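Local coordinates for protein putative NAD(P)H nitroreductase MhqN (Bacillus subtilis, PDB 3BEM) that probably reduces nitro-aromatic and related compounds with NAD(P)H through its bound FMN, and may contribute to the breakdown of aromatic compounds, at residues 126-129 / 130-134; 39-42 / 43-46; 138-141 / 142-146; 209-212 / 213-216; 100-103 / 104-108. The protein carries 3 engineered substitutions. All coordinates share one frame; numbering follows the deposited sequence.

Interaction 1. Residues 126-129 / 130-134; sequences DTVS and FYENR
V128 and E132 stand one helical turn apart. Their side chains lie side by side and point the same way, with V128 CG1 4.1 Å from E132 CG. The first torsion of E132 (chi1 -62°) sets CG beside the backbone N. This brings CG to 3.4 Å from V128 O. The same oxygen takes a hydrogen bond of 2.9 Å from E132 N. S129 and N133 repeat the spacing. N133 N bonds to S129 O at 2.8 Å, and N133 CG lies 3.0 Å from that oxygen, so the amide hugs the backbone. On the buried side Y131 turns a ring edge to the turn before it, CD1 meeting T127 O at 3.4 Å. The backbone bond from Y131 N to T127 O is weak. The next shell fixes the polar ends: E132 forms a salt bridge with K139, Y131 OH bonds to H58, T127 OG1 to Y106 OH, and S129 OG to Q125 O. The F130 ring meets F54 and packs on G170 of the second subunit. The contact thus lies near the C-terminal end of helix 117-134, with helix 102-111 touching it through Y106 and helix 136-161 through K139.

Interaction 2. Residues 39-42 / 43-46; sequences DLNE and MFEL
L40 and F44 are joined by a backbone hydrogen bond one turn along a regular helix, F44 N to L40 O at 2.9 Å. E45 N makes the same kind of bond to N41 O at 2.9 Å. Both carbonyls are met almost end-on, with C=O...donor angles of 163° and 161°. The side chains of the inner face follow this spacing. The F44 ring lies against the turn before it. Its CE2 lies 3.9 Å from L40 CB, and its CD2 is 3.2 Å from L40 O. M43 is a selenomethionine. With CG beside the backbone N (chi1 -57°) and the chain extended, it runs back toward the start of the helix. There CE reaches D39 O at 3.6 Å. On the way SE passes L40 CD2 at 4.1 Å, and the two side chains cross obliquely. Outside the segments, D39 OD2 accepts from T36 N near the start of the helix. F154 touches L40, M43 and F44, while N41 OD1 is hydrogen-bonded to Y217 of the second subunit. This is an amphipathic helix of the alpha+beta nitroreductase fold. Its apolar face packs on strand 59-64 and helix 136-161, and its polar flank meets the C-terminal arm of the partner subunit.

Interaction 3. Residues 138-141 / 142-146; sequences FKRD and EAIRN
F138 and E142 pack one turn apart on the long helix 136-161, beside the FMN pocket. E142 CG makes a CH-pi contact over one face of the F138 ring, 3.7 Å from its centroid and 25° off the normal. The carboxylate plane is almost parallel to the ring, 1° apart. R145 grips E142 side-on in a salt bridge. Its NE and NH2 both go to OE2, at 2.9 Å and 2.8 Å. OE2 receives NH2 on its anti lone pair and meets NE nearly along its C-O axis. The R145 chain bends at chi3 (44°), which folds the guanidinium back so that OE2 lies close to its plane. Two N-H donors on OE2 and the water at the edge should limit its rotation. That water accepts from R145 NH2 at 2.9 Å and donates to D141 OD2 at 2.9 Å, linking two opposite charges. D141 forms a salt bridge with R140 of the second subunit. R140 NH2 forms them with D141 of that subunit and with E187, while I144 CD1 lies over one guanidinium face. N146 ND2 donates to E142 O at 2.9 Å and more weakly to E142 OE1 at 3.1 Å. A53 N bonds to N146 OD1, and N146 touches FMN. The contacts thus run from the dimer interface into the flavin pocket, which in nitroreductases lies where the two subunits meet.

Interaction 4. Residues 209-212 / 213-216; sequences KPVN and EFVE
V211 holds F214 and V215 in a tight local turn, just before the short C-terminal strand 215-217. V211 O accepts two backbone bonds. F214 N reaches it at 3.0 Å from well above the carbonyl plane. V215 N comes at 2.9 Å almost straight on, with a C=O...donor angle of 175°. One residue earlier, E213 N donates to P210 O at 2.9 Å, again from above the plane. These bonds make two overlapping beta turns, 210-213 and 211-214, both with type I backbone angles at their inner residues. The bond to V215 N adds a wider alpha turn. The turn steers the chain into a strand that pairs in parallel with a strand of the second subunit, extending that subunit's sheet. Such swapped C-terminal arms are a known feature of nitroreductase dimers. F214 CG takes the crowded position between its backbone N and carbonyl carbon (chi1 74°), which folds the ring back over the turn. One ring face covers V211 O, and an edge meets K209 O, 3.8 Å from CE2. V211 CG2 touches F214 CE2 at 4.1 Å, while V211 CG1 lies alongside V215 CG2 at 3.8 Å. On the exposed side the E213 carboxylate crosses the proline ring, its CD 3.6 Å from P210 CD. A water spans N212 OD1 and E213 OE2. K209 NZ reaches L56 O of the second subunit.

Interaction 5. Residues 100-103 / 104-108; sequences QQAA and DIYEG
A102 and Y106 form the tight side of the first turn of helix 102-111, with Q101 at the N-cap position. Y106 N donates to A102 O at 2.9 Å. The Y106 ring then lies with one face over that same oxygen, offset toward the rim, and its CG is 3.3 Å from A102 O. The ring is turned so that CE2 touches A102 CB at 3.8 Å. I105 belongs to the same packed side. Its N bonds to Q101 O at 2.9 Å. I105 CG1 stands beside its backbone N (chi1 -66°), which sets it close against Q101 O. Its CD1 carries on to Q101 CB at 4.1 Å. Neighbours cover these groups. Y106 packs on Y120, M123 and V124 of helix 117-134, and its OH donates a hydrogen bond to F54 O on a nearby loop and is also bonded to T127 OG1. A102 touches L56, and I105 packs on K209 of the second subunit. The other side is looser. D104 is exposed, and Q101 is partly exposed and was modelled in two conformers. Q101 OE1, in the conformer given, makes a weak hydrogen bond with K209 NZ of the second subunit. D104 N lies in the first turn of the helix, and there a water bridges it to Q100 O. This water accepts from D104 N at 3.1 Å, donates weakly to D104 OD2, and donates to Q100 O at 2.8 Å.

How the interactions relate
Along the chain the order is interaction 2, 5, 1, 3 and 4. Interactions 5, 1 and 3 lie on the successive helices 102-111, 117-134 and 136-161 and form one cluster. The centres of 5 and 1 are about 14 Å apart, those of 1 and 3 about 13 Å, and both pairs touch. F130 and Y131 pack on F138 where the last two helices meet. Interaction 2 stands apart on helix 37-47, across the chain's centre from 3. Interaction 4 lies on the C-terminal arm, about 40 Å from interaction 5 between centres. All five reach the second subunit, which fits a homodimer whose flavin pockets draw on both chains.

Interaction 1. Residues 126-129 / 130-134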
loop_
_atom_site.group_PDB
_atom_site.type_symbol
_atom_site.label_atom_id
_atom_site.label_comp_id
_atom_site.label_asym_id
_atom_site.label_seq_id
_atom_site.Cartn_x
_atom_site.Cartn_y
_atom_site.Cartn_z
ATOM N N ASP B 126 -16.812 -18.506 5.111
ATOM C CA ASP B 126 -15.353 -18.508 5.259
ATOM C C ASP B 126 -14.822 -17.079 5.470
ATOM O O ASP B 126 -14.044 -16.836 6.399
ATOM C CB ASP B 126 -14.653 -19.108 4.025
ATOM C CG ASP B 126 -14.593 -20.664 4.031
ATOM O OD1 ASP B 126 -14.944 -21.311 5.047
ATOM O OD2 ASP B 126 -14.169 -21.230 2.986
ATOM N N THR B 127 -15.248 -16.140 4.621
ATOM C CA THR B 127 -14.753 -14.766 4.683
ATOM C C THR B 127 -15.203 -14.066 5.958
ATOM O O THR B 127 -14.414 -13.499 6.683
ATOM C CB THR B 127 -15.192 -13.936 3.443
ATOM O OG1 THR B 127 -14.613 -14.510 2.262
ATOM C CG2 THR B 127 -14.722 -12.477 3.563
ATOM N N VAL B 128 -16.486 -14.151 6.255
ATOM C CA VAL B 128 -17.022 -13.541 7.475
ATOM C C VAL B 128 -16.361 -14.105 8.733
ATOM O O VAL B 128 -15.912 -13.352 9.609
ATOM C CB VAL B 128 -18.553 -13.667 7.487
ATOM C CG1 VAL B 128 -19.160 -13.148 8.780
ATOM C CG2 VAL B 128 -19.096 -12.912 6.275
ATOM N N SER B 129 -16.264 -15.429 8.816
ATOM C CA SER B 129 -15.670 -16.014 9.981
ATOM C C SER B 129 -14.169 -15.742 10.099
ATOM O O SER B 129 -13.689 -15.633 11.194
ATOM C CB SER B 129 -15.974 -17.519 10.077
ATOM O OG SER B 129 -15.253 -18.240 9.113
ATOM N N PHE B 130 -13.453 -15.625 8.986
ATOM C CA PHE B 130 -12.041 -15.224 9.033
ATOM C C PHE B 130 -11.882 -13.908 9.831
ATOM O O PHE B 130 -11.051 -13.809 10.728
ATOM C CB PHE B 130 -11.461 -15.053 7.629
ATOM C CG PHE B 130 -9.966 -14.966 7.600
ATOM C CD1 PHE B 130 -9.324 -13.750 7.720
ATOM C CD2 PHE B 130 -9.193 -16.107 7.450
ATOM C CE1 PHE B 130 -7.952 -13.647 7.684
ATOM C CE2 PHE B 130 -7.814 -16.020 7.419
ATOM C CZ PHE B 130 -7.189 -14.786 7.558
ATOM N N TYR B 131 -12.703 -12.912 9.528
ATOM C CA TYR B 131 -12.680 -11.654 10.226
ATOM C C TYR B 131 -13.226 -11.734 11.653
ATOM O O TYR B 131 -12.565 -11.345 12.595
ATOM C CB TYR B 131 -13.444 -10.566 9.451
ATOM C CG TYR B 131 -12.636 -10.015 8.281
ATOM C CD1 TYR B 131 -12.412 -10.781 7.130
ATOM C CD2 TYR B 131 -12.026 -8.765 8.371
ATOM C CE1 TYR B 131 -11.674 -10.278 6.067
ATOM C CE2 TYR B 131 -11.281 -8.239 7.284
ATOM C CZ TYR B 131 -11.088 -9.016 6.157
ATOM O OH TYR B 131 -10.308 -8.509 5.142
ATOM N N GLU B 132 -14.419 -12.271 11.803
ATOM C CA GLU B 132 -15.017 -12.350 13.145
ATOM C C GLU B 132 -14.181 -13.194 14.111
ATOM O O GLU B 132 -14.076 -12.840 15.282
ATOM C CB GLU B 132 -16.453 -12.890 13.084
ATOM C CG GLU B 132 -17.453 -12.053 12.300
ATOM C CD GLU B 132 -18.003 -10.838 13.052
ATOM O OE1 GLU B 132 -17.324 -10.298 13.986
ATOM O OE2 GLU B 132 -19.139 -10.423 12.682
ATOM N N ASN B 133 -13.587 -14.293 13.635
ATOM C CA ASN B 133 -12.745 -15.116 14.504
ATOM C C ASN B 133 -11.521 -14.362 15.031
ATOM O O ASN B 133 -11.067 -14.624 16.131
ATOM C CB ASN B 133 -12.281 -16.415 13.825
ATOM C CG ASN B 133 -13.427 -17.430 13.608
ATOM O OD1 ASN B 133 -14.552 -17.292 14.127
ATOM N ND2 ASN B 133 -13.146 -18.445 12.798
ATOM N N ARG B 134 -10.988 -13.444 14.231
ATOM C CA ARG B 134 -9.774 -12.730 14.588
ATOM C C ARG B 134 -10.090 -11.515 15.466
ATOM O O ARG B 134 -9.310 -11.183 16.357
ATOM C CB ARG B 134 -8.958 -12.336 13.344
ATOM C CG ARG B 134 -8.313 -13.518 12.636
ATOM C CD ARG B 134 -7.157 -13.120 11.719
ATOM N NE ARG B 134 -6.360 -14.287 11.336
ATOM C CZ ARG B 134 -5.133 -14.240 10.813
ATOM N NH1 ARG B 134 -4.534 -13.073 10.581
ATOM N NH2 ARG B 134 -4.506 -15.363 10.506
#

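Interaction 2. Residues 39-42 / 43-46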
loop_
_atom_site.group_PDB
_atom_site.type_symbol
_atom_site.label_atom_id
_atom_site.label_comp_id
_atom_site.label_asym_id
_atom_site.label_seq_id
_atom_site.Cartn_x
_atom_site.Cartn_y
_atom_site.Cartn_z
ATOM N N ASP B 39 -10.705 13.701 -14.577
ATOM C CA ASP B 39 -9.279 13.377 -14.320
ATOM C C ASP B 39 -9.180 12.288 -13.278
ATOM O O ASP B 39 -8.420 11.323 -13.419
ATOM C CB ASP B 39 -8.535 14.586 -13.773
ATOM C CG ASP B 39 -8.379 15.724 -14.772
ATOM O OD1 ASP B 39 -8.126 15.455 -15.972
ATOM O OD2 ASP B 39 -8.465 16.917 -14.357
ATOM N N LEU B 40 -9.916 12.470 -12.202
ATOM C CA LEU B 40 -9.838 11.606 -11.052
ATOM C C LEU B 40 -10.485 10.250 -11.314
ATOM O O LEU B 40 -9.954 9.217 -10.929
ATOM C CB LEU B 40 -10.460 12.275 -9.826
ATOM C CG LEU B 40 -9.523 13.373 -9.211
ATOM C CD1 LEU B 40 -10.313 14.443 -8.507
ATOM C CD2 LEU B 40 -8.405 12.747 -8.348
ATOM N N ASN B 41 -11.624 10.251 -11.988
ATOM C CA ASN B 41 -12.279 9.000 -12.294
ATOM C C ASN B 41 -11.395 8.048 -13.135
ATOM O O ASN B 41 -11.354 6.860 -12.891
ATOM C CB ASN B 41 -13.607 9.271 -13.003
ATOM C CG ASN B 41 -14.709 9.762 -12.056
ATOM O OD1 ASN B 41 -14.676 9.569 -10.827
ATOM N ND2 ASN B 41 -15.742 10.354 -12.659
ATOM N N GLU B 42 -10.593 8.571 -14.032
ATOM C CA GLU B 42 -9.635 7.752 -14.740
ATOM C C GLU B 42 -8.597 7.064 -13.822
ATOM O O GLU B 42 -8.319 5.881 -13.982
ATOM C CB GLU B 42 -8.909 8.594 -15.779
ATOM C CG GLU B 42 -7.868 7.802 -16.556
ATOM C CD GLU B 42 -7.124 8.616 -17.595
ATOM O OE1 GLU B 42 -7.225 9.861 -17.608
ATOM O OE2 GLU B 42 -6.405 7.997 -18.399
HETATM N N MSE B 43 -8.116 7.784 -12.818
HETATM C CA MSE B 43 -7.216 7.224 -11.855
HETATM C C MSE B 43 -7.932 6.159 -11.012
HETATM O O MSE B 43 -7.385 5.094 -10.733
HETATM C CB MSE B 43 -6.620 8.338 -10.965
HETATM C CG MSE B 43 -5.930 9.377 -11.745
HETATM SE SE MSE B 43 -5.471 10.855 -10.534
HETATM C CE MSE B 43 -5.359 12.245 -11.810
ATOM N N PHE B 44 -9.185 6.443 -10.628
ATOM C CA PHE B 44 -9.948 5.540 -9.769
ATOM C C PHE B 44 -10.328 4.244 -10.503
ATOM O O PHE B 44 -10.486 3.199 -9.867
ATOM C CB PHE B 44 -11.150 6.238 -9.172
ATOM C CG PHE B 44 -10.823 7.239 -8.103
ATOM C CD1 PHE B 44 -10.038 6.894 -7.012
ATOM C CD2 PHE B 44 -11.357 8.531 -8.157
ATOM C CE1 PHE B 44 -9.746 7.835 -6.001
ATOM C CE2 PHE B 44 -11.071 9.469 -7.147
ATOM C CZ PHE B 44 -10.300 9.090 -6.077
ATOM N N GLU B 45 -10.454 4.291 -11.841
ATOM C CA GLU B 45 -10.665 3.038 -12.602
ATOM C C GLU B 45 -9.483 2.075 -12.426
ATOM O O GLU B 45 -9.664 0.850 -12.389
ATOM C CB GLU B 45 -10.900 3.319 -14.070
ATOM C CG GLU B 45 -12.227 3.929 -14.354
ATOM C CD GLU B 45 -13.467 3.012 -14.238
ATOM O OE1 GLU B 45 -13.348 1.785 -14.384
ATOM O OE2 GLU B 45 -14.590 3.547 -14.032
ATOM N N LEU B 46 -8.269 2.622 -12.334
ATOM C CA LEU B 46 -7.123 1.776 -12.075
ATOM C C LEU B 46 -7.090 1.299 -10.634
ATOM O O LEU B 46 -6.770 0.150 -10.360
ATOM C CB LEU B 46 -5.802 2.518 -12.389
ATOM C CG LEU B 46 -5.629 2.921 -13.849
ATOM C CD1 LEU B 46 -4.272 3.629 -14.005
ATOM C CD2 LEU B 46 -5.750 1.763 -14.831
#

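Interaction 3. Residues 138-141 / 142-146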
loop_
_atom_site.group_PDB
_atom_site.type_symbol
_atom_site.label_atom_id
_atom_site.label_comp_id
_atom_site.label_asym_id
_atom_site.label_seq_id
_atom_site.Cartn_x
_atom_site.Cartn_y
_atom_site.Cartn_z
ATOM N N PHE B 138 -7.950 -7.009 14.258
ATOM C CA PHE B 138 -7.729 -7.521 12.913
ATOM C C PHE B 138 -8.563 -6.745 11.866
ATOM O O PHE B 138 -8.060 -6.405 10.802
ATOM C CB PHE B 138 -8.003 -9.017 12.812
ATOM C CG PHE B 138 -7.793 -9.559 11.421
ATOM C CD1 PHE B 138 -6.499 -9.693 10.917
ATOM C CD2 PHE B 138 -8.871 -9.869 10.590
ATOM C CE1 PHE B 138 -6.286 -10.143 9.614
ATOM C CE2 PHE B 138 -8.649 -10.323 9.293
ATOM C CZ PHE B 138 -7.338 -10.442 8.822
ATOM N N LYS B 139 -9.833 -6.485 12.151
ATOM C CA LYS B 139 -10.709 -5.717 11.282
ATOM C C LYS B 139 -10.128 -4.355 10.972
ATOM O O LYS B 139 -10.188 -3.886 9.845
ATOM C CB LYS B 139 -12.097 -5.537 11.913
ATOM C CG LYS B 139 -12.931 -6.830 12.009
ATOM C CD LYS B 139 -14.190 -6.578 12.782
ATOM C CE LYS B 139 -14.905 -7.858 13.093
ATOM N NZ LYS B 139 -16.137 -7.545 13.902
ATOM N N ARG B 140 -9.547 -3.717 11.993
ATOM C CA ARG B 140 -8.931 -2.411 11.803
ATOM C C ARG B 140 -7.603 -2.523 11.048
ATOM O O ARG B 140 -7.309 -1.666 10.199
ATOM C CB ARG B 140 -8.749 -1.736 13.175
ATOM C CG ARG B 140 -8.176 -0.357 13.098
ATOM C CD ARG B 140 -8.305 0.376 14.428
ATOM N NE ARG B 140 -7.685 1.662 14.241
ATOM C CZ ARG B 140 -6.403 1.899 14.419
ATOM N NH1 ARG B 140 -5.605 0.964 14.895
ATOM N NH2 ARG B 140 -5.924 3.103 14.118
ATOM N N ASP B 141 -6.798 -3.522 11.394
ATOM C CA ASP B 141 -5.557 -3.794 10.659
ATOM C C ASP B 141 -5.859 -3.933 9.155
ATOM O O ASP B 141 -5.103 -3.413 8.319
ATOM C CB ASP B 141 -4.905 -5.100 11.085
ATOM C CG ASP B 141 -4.335 -5.093 12.474
ATOM O OD1 ASP B 141 -4.272 -4.006 13.096
ATOM O OD2 ASP B 141 -3.950 -6.216 12.915
ATOM N N GLU B 142 -6.939 -4.651 8.855
ATOM C CA GLU B 142 -7.348 -4.932 7.479
ATOM C C GLU B 142 -7.781 -3.674 6.766
ATOM O O GLU B 142 -7.450 -3.468 5.584
ATOM C CB GLU B 142 -8.467 -5.993 7.467
ATOM C CG GLU B 142 -7.891 -7.386 7.554
ATOM C CD GLU B 142 -7.152 -7.791 6.274
ATOM O OE1 GLU B 142 -7.801 -8.123 5.264
ATOM O OE2 GLU B 142 -5.914 -7.757 6.275
ATOM N N ALA B 143 -8.453 -2.795 7.489
ATOM C CA ALA B 143 -8.839 -1.472 6.971
ATOM C C ALA B 143 -7.588 -0.700 6.544
ATOM O O ALA B 143 -7.549 -0.138 5.449
ATOM C CB ALA B 143 -9.590 -0.701 8.020
ATOM N N ILE B 144 -6.585 -0.654 7.418
ATOM C CA ILE B 144 -5.343 0.072 7.155
ATOM C C ILE B 144 -4.566 -0.569 6.021
ATOM O O ILE B 144 -4.137 0.105 5.082
ATOM C CB ILE B 144 -4.507 0.176 8.433
ATOM C CG1 ILE B 144 -5.237 1.014 9.484
ATOM C CG2 ILE B 144 -3.118 0.761 8.125
ATOM C CD1 ILE B 144 -4.549 0.975 10.877
ATOM N N ARG B 145 -4.439 -1.895 6.058
ATOM C CA ARG B 145 -3.620 -2.627 5.079
ATOM C C ARG B 145 -4.186 -2.495 3.671
ATOM O O ARG B 145 -3.488 -2.141 2.732
ATOM C CB ARG B 145 -3.469 -4.062 5.512
ATOM C CG ARG B 145 -2.836 -4.977 4.491
ATOM C CD ARG B 145 -2.239 -6.278 5.179
ATOM N NE ARG B 145 -3.184 -6.803 6.152
ATOM C CZ ARG B 145 -2.932 -6.991 7.437
ATOM N NH1 ARG B 145 -1.706 -6.856 7.936
ATOM N NH2 ARG B 145 -3.910 -7.372 8.219
ATOM N N ASN B 146 -5.450 -2.798 3.518
ATOM C CA ASN B 146 -6.047 -2.808 2.200
ATOM C C ASN B 146 -6.154 -1.376 1.636
ATOM O O ASN B 146 -5.905 -1.140 0.429
ATOM C CB ASN B 146 -7.357 -3.531 2.202
ATOM C CG ASN B 146 -7.183 -5.015 2.350
ATOM O OD1 ASN B 146 -6.800 -5.694 1.401
ATOM N ND2 ASN B 146 -7.379 -5.519 3.590
HETATM O O HOH W 1 -2.986 -8.037 10.910
#

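Interaction 4. Residues 209-212 / 213-216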
loop_
_atom_site.group_PDB
_atom_site.type_symbol
_atom_site.label_atom_id
_atom_site.label_comp_id
_atom_site.label_asym_id
_atom_site.label_seq_id
_atom_site.Cartn_x
_atom_site.Cartn_y
_atom_site.Cartn_z
ATOM N N LYS B 209 17.922 3.882 2.356
ATOM C CA LYS B 209 18.655 2.705 2.745
ATOM C C LYS B 209 18.874 1.854 1.488
ATOM O O LYS B 209 17.948 1.639 0.727
ATOM C CB LYS B 209 17.859 1.877 3.787
ATOM C CG LYS B 209 17.571 2.542 5.163
ATOM C CD LYS B 209 16.351 1.821 5.906
ATOM C CE LYS B 209 15.947 2.514 7.241
ATOM N NZ LYS B 209 14.743 1.992 8.052
ATOM N N PRO B 210 20.088 1.315 1.302
ATOM C CA PRO B 210 20.338 0.311 0.264
ATOM C C PRO B 210 19.510 -0.922 0.449
ATOM O O PRO B 210 19.138 -1.271 1.578
ATOM C CB PRO B 210 21.814 -0.074 0.491
ATOM C CG PRO B 210 22.384 1.051 1.150
ATOM C CD PRO B 210 21.310 1.564 2.077
ATOM N N VAL B 211 19.300 -1.646 -0.641
ATOM C CA VAL B 211 18.523 -2.861 -0.626
ATOM C C VAL B 211 19.053 -3.862 0.399
ATOM O O VAL B 211 18.249 -4.539 1.088
ATOM C CB VAL B 211 18.432 -3.485 -2.019
ATOM C CG1 VAL B 211 17.896 -4.921 -1.949
ATOM C CG2 VAL B 211 17.596 -2.587 -2.998
ATOM N N ASN B 212 20.385 -3.970 0.516
ATOM C CA ASN B 212 20.952 -4.919 1.433
ATOM C C ASN B 212 20.788 -4.562 2.914
ATOM O O ASN B 212 21.082 -5.385 3.781
ATOM C CB ASN B 212 22.395 -5.266 1.071
ATOM C CG ASN B 212 23.365 -4.163 1.287
ATOM O OD1 ASN B 212 23.094 -3.139 1.890
ATOM N ND2 ASN B 212 24.579 -4.384 0.773
ATOM N N GLU B 213 20.254 -3.383 3.201
ATOM C CA GLU B 213 19.843 -3.027 4.561
ATOM C C GLU B 213 18.352 -3.226 4.867
ATOM O O GLU B 213 17.933 -3.054 6.015
ATOM C CB GLU B 213 20.198 -1.595 4.828
ATOM C CG GLU B 213 21.707 -1.446 4.879
ATOM C CD GLU B 213 22.119 -0.042 5.210
ATOM O OE1 GLU B 213 21.270 0.730 5.739
ATOM O OE2 GLU B 213 23.290 0.256 4.924
ATOM N N PHE B 214 17.539 -3.519 3.860
ATOM C CA PHE B 214 16.146 -3.847 4.138
ATOM C C PHE B 214 15.601 -5.151 3.594
ATOM O O PHE B 214 14.437 -5.463 3.849
ATOM C CB PHE B 214 15.245 -2.673 3.815
ATOM C CG PHE B 214 15.006 -2.412 2.338
ATOM C CD1 PHE B 214 13.957 -3.020 1.670
ATOM C CD2 PHE B 214 15.767 -1.492 1.639
ATOM C CE1 PHE B 214 13.722 -2.751 0.306
ATOM C CE2 PHE B 214 15.488 -1.200 0.277
ATOM C CZ PHE B 214 14.489 -1.838 -0.360
ATOM N N VAL B 215 16.427 -5.919 2.881
ATOM C CA VAL B 215 16.035 -7.220 2.402
ATOM C C VAL B 215 17.011 -8.261 2.924
ATOM O O VAL B 215 18.228 -8.070 2.849
ATOM C CB VAL B 215 16.086 -7.261 0.897
ATOM C CG1 VAL B 215 15.721 -8.660 0.437
ATOM C CG2 VAL B 215 15.151 -6.176 0.280
ATOM N N GLU B 216 16.468 -9.296 3.538
ATOM C CA GLU B 216 17.178 -10.492 3.984
ATOM C C GLU B 216 16.763 -11.660 3.089
ATOM O O GLU B 216 15.560 -11.940 2.941
ATOM C CB GLU B 216 16.796 -10.806 5.430
ATOM C CG GLU B 216 17.410 -12.154 5.979
ATOM C CD GLU B 216 16.867 -12.584 7.361
ATOM O OE1 GLU B 216 16.155 -11.781 8.003
ATOM O OE2 GLU B 216 17.207 -13.714 7.811
HETATM O O HOH W 2 24.815 -1.520 2.808
#

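Interaction 5. Residues 100-103 / 104-108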
loop_
_atom_site.group_PDB
_atom_site.type_symbol
_atom_site.label_atom_id
_atom_site.label_comp_id
_atom_site.label_asym_id
_atom_site.label_seq_id
_atom_site.Cartn_x
_atom_site.Cartn_y
_atom_site.Cartn_z
ATOM N N GLN B 100 -18.698 -7.567 6.022
ATOM C CA GLN B 100 -20.177 -7.630 5.924
ATOM C C GLN B 100 -20.708 -7.559 4.518
ATOM O O GLN B 100 -21.866 -7.902 4.284
ATOM C CB GLN B 100 -20.848 -6.534 6.764
ATOM C CG GLN B 100 -20.678 -6.786 8.247
ATOM C CD GLN B 100 -21.041 -5.599 9.158
ATOM O OE1 GLN B 100 -20.957 -5.718 10.377
ATOM N NE2 GLN B 100 -21.433 -4.468 8.577
ATOM N N GLN B 101 -19.907 -7.105 3.558
ATOM C CA GLN B 101 -20.376 -7.078 2.170
ATOM C C GLN B 101 -19.967 -8.315 1.378
ATOM O O GLN B 101 -20.120 -8.345 0.178
ATOM C CB GLN B 101 -19.874 -5.856 1.439
ATOM C CG GLN B 101 -20.165 -4.527 2.099
ATOM C CD GLN B 101 -19.690 -3.360 1.248
ATOM O OE1 GLN B 101 -19.635 -3.451 0.014
ATOM N NE2 GLN B 101 -19.351 -2.251 1.902
ATOM N N ALA B 102 -19.404 -9.321 2.031
ATOM C CA ALA B 102 -19.057 -10.564 1.322
ATOM C C ALA B 102 -20.272 -11.151 0.565
ATOM O O ALA B 102 -20.179 -11.480 -0.605
ATOM C CB ALA B 102 -18.470 -11.608 2.294
ATOM N N ALA B 103 -21.404 -11.256 1.234
ATOM C CA ALA B 103 -22.604 -11.846 0.611
ATOM C C ALA B 103 -22.964 -11.101 -0.669
ATOM O O ALA B 103 -23.277 -11.731 -1.669
ATOM C CB ALA B 103 -23.750 -11.838 1.572
ATOM N N ASP B 104 -22.941 -9.766 -0.652
ATOM C CA ASP B 104 -23.228 -9.001 -1.859
ATOM C C ASP B 104 -22.149 -9.104 -2.908
ATOM O O ASP B 104 -22.446 -9.253 -4.091
ATOM C CB ASP B 104 -23.444 -7.522 -1.525
ATOM C CG ASP B 104 -24.727 -7.274 -0.724
ATOM O OD1 ASP B 104 -25.794 -7.873 -1.040
ATOM O OD2 ASP B 104 -24.656 -6.469 0.239
ATOM N N ILE B 105 -20.882 -9.008 -2.496
ATOM C CA ILE B 105 -19.784 -9.059 -3.462
ATOM C C ILE B 105 -19.722 -10.389 -4.227
ATOM O O ILE B 105 -19.488 -10.387 -5.449
ATOM C CB ILE B 105 -18.452 -8.726 -2.778
ATOM C CG1 ILE B 105 -18.497 -7.265 -2.314
ATOM C CG2 ILE B 105 -17.251 -9.041 -3.744
ATOM C CD1 ILE B 105 -17.262 -6.794 -1.532
ATOM N N TYR B 106 -20.006 -11.494 -3.546
ATOM C CA TYR B 106 -19.844 -12.829 -4.102
ATOM C C TYR B 106 -21.114 -13.319 -4.836
ATOM O O TYR B 106 -21.097 -14.338 -5.488
ATOM C CB TYR B 106 -19.477 -13.860 -3.042
ATOM C CG TYR B 106 -18.224 -13.563 -2.257
ATOM C CD1 TYR B 106 -17.249 -12.687 -2.759
ATOM C CD2 TYR B 106 -17.986 -14.175 -1.049
ATOM C CE1 TYR B 106 -16.104 -12.386 -2.013
ATOM C CE2 TYR B 106 -16.889 -13.893 -0.324
ATOM C CZ TYR B 106 -15.931 -13.000 -0.809
ATOM O OH TYR B 106 -14.799 -12.751 -0.038
ATOM N N GLU B 107 -22.182 -12.559 -4.751
ATOM C CA GLU B 107 -23.488 -13.019 -5.247
ATOM C C GLU B 107 -23.498 -13.286 -6.748
ATOM O O GLU B 107 -24.128 -14.232 -7.206
ATOM C CB GLU B 107 -24.554 -12.014 -4.876
ATOM C CG GLU B 107 -25.921 -12.638 -4.869
ATOM C CD GLU B 107 -26.957 -11.846 -4.089
ATOM O OE1 GLU B 107 -26.668 -10.711 -3.663
ATOM O OE2 GLU B 107 -28.081 -12.384 -3.911
ATOM N N GLY B 108 -22.789 -12.482 -7.538
ATOM C CA GLY B 108 -22.769 -12.725 -8.994
ATOM C C GLY B 108 -22.215 -14.094 -9.390
ATOM O O GLY B 108 -22.592 -14.654 -10.417
HETATM O O HOH W 3 -23.394 -8.202 1.956
#